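Side-chain contacts in GTP-binding protein (Pyrococcus horikoshii, PDB 1WXQ), which probably binds GTP and hydrolyses nucleotide as an Obg-type GTPase, although its cellular role is not established: residues A154-I157 with K161-L164; K163-I168 with E184-L189. All coordinates share one frame; numbering follows the deposited sequence.

Contact 1: residues A154-I157 with K161-L164; sequences AKRI and KIKL
Ile157 and Ile162 make the apolar part of this contact, the branched end of one set against the beta carbon of the other. Ile157 places CG2 anti to its backbone N, and CG1 beside that N (chi1 -67°), which turns both branches to Ile162: CG2 lies 3.5 Å from Ile162 CB, while CG1 meets the far end of the same side chain, 3.8 Å from Ile162 CD1. Ile162 points its beta carbon at the 154-157 segment, and the two side chains meet at a slant; the approach of Ile157 CG2 to Ile162 CB is the closest between them, with the CG2 methyls of Ile157 and Ile162 also in contact at 4.0 Å. With an alanine here in place of Ile157, CG1, CG2 and CD1 are gone, and Ile162 and Ala167 would probably be left without this apolar partner in the loop.

A second apolar approach is made to a charged group. Ile162 CD1 sits 4.2 Å above the plane of the Arg156 guanidinium, displaced toward its rim, and it also lies 3.7 Å from Arg156 O.

Among the polar atoms, Ile157 O is 3.1 Å from Lys161 N, the place where the chain between helices 151-154 and 164-171 comes back on itself. Independent evidence of this doubling back is the 4.8 Å between the CA atoms of Ile157 and Ile162.

Ala167 on helix 164-171 is touched by both isoleucines and extends the apolar patch inward. Buried Ile157 thus faces the protein, whereas Arg156 and Lys161 are exposed: the chemistry is that of a loop closed by aliphatic contact on its inner side, with its charges kept at the solvent side.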
# COMPACT_ATOMS: atom_id res chain seq x y z
N ALA A 154 -22.01 -23.26 -5.15
CA ALA A 154 -21.33 -24.16 -6.07
C ALA A 154 -22.28 -24.76 -7.11
O ALA A 154 -21.90 -25.09 -8.23
CB ALA A 154 -20.67 -25.27 -5.26
N LYS A 155 -23.55 -24.94 -6.70
CA LYS A 155 -24.47 -25.60 -7.61
C LYS A 155 -25.27 -24.58 -8.44
O LYS A 155 -25.90 -24.92 -9.44
CB LYS A 155 -25.41 -26.46 -6.79
CG LYS A 155 -24.66 -27.46 -5.91
CD LYS A 155 -25.55 -28.61 -5.45
CE LYS A 155 -26.22 -28.33 -4.11
NZ LYS A 155 -26.26 -29.56 -3.32
N ARG A 156 -25.28 -23.31 -8.00
CA ARG A 156 -25.91 -22.28 -8.83
C ARG A 156 -25.01 -21.84 -10.00
O ARG A 156 -25.07 -20.72 -10.47
CB ARG A 156 -26.22 -21.08 -7.93
CG ARG A 156 -27.37 -20.23 -8.49
CD ARG A 156 -26.88 -18.86 -8.97
NE ARG A 156 -25.72 -18.42 -8.20
CZ ARG A 156 -25.36 -17.13 -8.30
NH1 ARG A 156 -26.05 -16.30 -9.06
NH2 ARG A 156 -24.30 -16.68 -7.62
N ILE A 157 -24.06 -22.76 -10.26
CA ILE A 157 -22.92 -22.35 -11.08
C ILE A 157 -22.30 -23.53 -11.83
O ILE A 157 -21.53 -23.38 -12.77
CB ILE A 157 -21.89 -21.69 -10.16
CG1 ILE A 157 -22.45 -20.37 -9.63
CG2 ILE A 157 -20.60 -21.38 -10.95
CD1 ILE A 157 -21.66 -19.94 -8.50
N LYS A 161 -23.49 -22.99 -15.12
CA LYS A 161 -22.23 -22.97 -15.88
C LYS A 161 -21.47 -21.64 -15.75
O LYS A 161 -20.62 -21.31 -16.55
CB LYS A 161 -22.57 -23.21 -17.35
CG LYS A 161 -23.30 -24.54 -17.58
CD LYS A 161 -22.37 -25.75 -17.47
CE LYS A 161 -23.10 -27.07 -17.71
NZ LYS A 161 -22.15 -28.18 -17.59
N ILE A 162 -21.83 -20.86 -14.71
CA ILE A 162 -21.15 -19.58 -14.53
C ILE A 162 -19.62 -19.74 -14.48
O ILE A 162 -19.10 -20.82 -14.26
CB ILE A 162 -21.66 -18.95 -13.24
CG1 ILE A 162 -23.02 -18.29 -13.47
CG2 ILE A 162 -20.68 -17.85 -12.77
CD1 ILE A 162 -23.63 -17.76 -12.17
N LYS A 163 -18.96 -18.60 -14.75
CA LYS A 163 -17.52 -18.55 -14.65
C LYS A 163 -17.09 -18.39 -13.19
O LYS A 163 -17.44 -17.42 -12.53
CB LYS A 163 -17.09 -17.39 -15.57
CG LYS A 163 -15.60 -17.33 -15.91
CD LYS A 163 -15.23 -18.22 -17.12
CE LYS A 163 -14.01 -17.68 -17.88
NZ LYS A 163 -14.34 -16.44 -18.60
N LEU A 164 -16.42 -19.46 -12.71
CA LEU A 164 -16.15 -19.58 -11.28
C LEU A 164 -15.39 -18.38 -10.72
O LEU A 164 -15.82 -17.73 -9.78
CB LEU A 164 -15.34 -20.86 -11.06
CG LEU A 164 -14.99 -21.08 -9.59
CD1 LEU A 164 -16.23 -21.25 -8.72
CD2 LEU A 164 -14.13 -22.32 -9.36

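Contact 2: residues K163-I168 with E184-L189; sequences KLESAI and EAMHKL
In Leu164, CG stands anti to the backbone N (chi1 179°), reaching out from the first residue of its helix toward Met186. Met186, deposited as selenomethionine, sets CG beside its own N (chi1 -71°), runs extended through the next bond and then bends at chi3 (44°), which turns CE toward Leu164 CD2. These torsions bring the two side chains together between helices 164-171 and 179-188.

The apolar evidence centres on one methyl. Leu164 CD2 is 3.5 Å from Met186 CE and 3.6 Å from Met186 SE, so it rests against the bent end of the chain, while Leu164 CG lies 4.0 Å from Met186 SE. The long side chain passes across the leucine fork at a slant, and bridges helices whose nearest CA atoms, those of Glu165 and Met186, are 8.3 Å apart.

Glu165 is a more distant participant. Its OE1 comes to 4.5 Å from Met186 SE, and the Glu165 side chain also touches Glu179, Val182 and Trp183 on helix 179-188. Because Glu165 lies in the first turn of its own helix, just after Lys163 at the N-cap, the helix dipole would tend to favour its negative charge there.

Phe206 on helix 200-214 touches both Met186 and Ile168, and Trp198 touches the same pair, adding aromatic neighbours to the apolar side of the contact. The helices are joined by van der Waals contacts of the bent selenomethionine side chain over 136 Å², consistent with a small buried apolar junction between two helices, with no hydrogen bond across it.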
# COMPACT_ATOMS: atom_id res chain seq x y z
N LYS A 163 -18.96 -18.60 -14.75
CA LYS A 163 -17.52 -18.55 -14.65
C LYS A 163 -17.09 -18.39 -13.19
O LYS A 163 -17.44 -17.42 -12.53
CB LYS A 163 -17.09 -17.39 -15.57
CG LYS A 163 -15.60 -17.33 -15.91
CD LYS A 163 -15.23 -18.22 -17.12
CE LYS A 163 -14.01 -17.68 -17.88
NZ LYS A 163 -14.34 -16.44 -18.60
N LEU A 164 -16.42 -19.46 -12.71
CA LEU A 164 -16.15 -19.58 -11.28
C LEU A 164 -15.39 -18.38 -10.72
O LEU A 164 -15.82 -17.73 -9.78
CB LEU A 164 -15.34 -20.86 -11.06
CG LEU A 164 -14.99 -21.08 -9.59
CD1 LEU A 164 -16.23 -21.25 -8.72
CD2 LEU A 164 -14.13 -22.32 -9.36
N GLU A 165 -14.35 -18.02 -11.47
CA GLU A 165 -13.64 -16.77 -11.20
C GLU A 165 -14.56 -15.56 -11.06
O GLU A 165 -14.46 -14.83 -10.08
CB GLU A 165 -12.59 -16.51 -12.29
CG GLU A 165 -12.90 -17.12 -13.64
CD GLU A 165 -12.50 -18.59 -13.71
OE1 GLU A 165 -11.29 -18.88 -13.58
OE2 GLU A 165 -13.40 -19.45 -13.92
N SER A 166 -15.45 -15.34 -12.02
CA SER A 166 -16.35 -14.19 -11.97
C SER A 166 -17.33 -14.25 -10.81
O SER A 166 -17.62 -13.23 -10.19
CB SER A 166 -17.15 -14.07 -13.28
OG SER A 166 -18.20 -13.11 -13.16
N ALA A 167 -17.83 -15.44 -10.52
CA ALA A 167 -18.79 -15.61 -9.43
C ALA A 167 -18.15 -15.35 -8.06
O ALA A 167 -18.74 -14.70 -7.20
CB ALA A 167 -19.39 -17.01 -9.47
N ILE A 168 -16.95 -15.89 -7.84
CA ILE A 168 -16.28 -15.65 -6.56
C ILE A 168 -15.93 -14.17 -6.52
O ILE A 168 -16.18 -13.48 -5.53
CB ILE A 168 -15.00 -16.50 -6.42
CG1 ILE A 168 -15.37 -17.98 -6.33
CG2 ILE A 168 -14.23 -16.07 -5.21
CD1 ILE A 168 -14.16 -18.91 -6.28
N GLU A 184 -5.74 -16.34 -10.58
CA GLU A 184 -4.40 -16.71 -10.15
C GLU A 184 -4.38 -17.56 -8.91
O GLU A 184 -3.67 -18.56 -8.85
CB GLU A 184 -3.56 -15.46 -9.88
CG GLU A 184 -3.38 -14.55 -11.06
CD GLU A 184 -2.62 -13.29 -10.69
OE1 GLU A 184 -2.84 -12.81 -9.55
OE2 GLU A 184 -1.82 -12.79 -11.51
N ALA A 185 -5.13 -17.16 -7.90
CA ALA A 185 -5.17 -17.90 -6.65
C ALA A 185 -5.55 -19.34 -6.93
O ALA A 185 -4.86 -20.28 -6.52
CB ALA A 185 -6.16 -17.25 -5.70
N MSE A 186 -6.65 -19.50 -7.66
CA MSE A 186 -7.12 -20.83 -8.01
C MSE A 186 -6.05 -21.60 -8.75
O MSE A 186 -5.75 -22.76 -8.43
CB MSE A 186 -8.36 -20.73 -8.88
CG MSE A 186 -9.59 -20.27 -8.16
SE MSE A 186 -11.09 -20.36 -9.35
CE MSE A 186 -10.74 -22.09 -10.14
N HIS A 187 -5.49 -20.95 -9.77
CA HIS A 187 -4.46 -21.55 -10.61
C HIS A 187 -3.29 -22.00 -9.75
O HIS A 187 -2.77 -23.10 -9.94
CB HIS A 187 -4.00 -20.52 -11.66
CG HIS A 187 -2.88 -20.99 -12.53
ND1 HIS A 187 -1.56 -20.96 -12.13
CD2 HIS A 187 -2.88 -21.51 -13.78
CE1 HIS A 187 -0.80 -21.44 -13.10
NE2 HIS A 187 -1.58 -21.79 -14.11
N LYS A 188 -2.91 -21.16 -8.80
CA LYS A 188 -1.80 -21.44 -7.91
C LYS A 188 -1.99 -22.61 -6.95
O LYS A 188 -1.02 -23.24 -6.54
CB LYS A 188 -1.47 -20.18 -7.12
CG LYS A 188 -0.25 -20.29 -6.24
CD LYS A 188 -0.02 -18.98 -5.50
CE LYS A 188 1.10 -19.12 -4.49
NZ LYS A 188 1.43 -17.80 -3.88
N LEU A 189 -3.24 -22.89 -6.60
CA LEU A 189 -3.54 -23.98 -5.67
C LEU A 189 -4.27 -25.12 -6.37
O LEU A 189 -5.04 -25.83 -5.69
CB LEU A 189 -4.39 -23.45 -4.51
CG LEU A 189 -3.87 -22.28 -3.69
CD1 LEU A 189 -4.95 -21.78 -2.75
CD2 LEU A 189 -2.64 -22.71 -2.90

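How the contacts relate
Contacts 1 and 2 share Lys163 and Leu164, the point where the loop after helix 151-154 passes into helix 164-171, and their centres are 12 Å apart. Ala167 joins them: its CB lies 3.6 Å from Ile162 CG2 and, toward the other segment of contact 1, 3.8 Å from Ile157 CD1. The loop closure therefore packs on one side of the short helix while residues 184-189 meet that helix mainly through Leu164. Contact 1 is the more peripheral, about 33 Å from the centre of the chain to its own centre, against about 23 Å for contact 2. Neither contains a residue of the probable P-loop that follows strand 2-7.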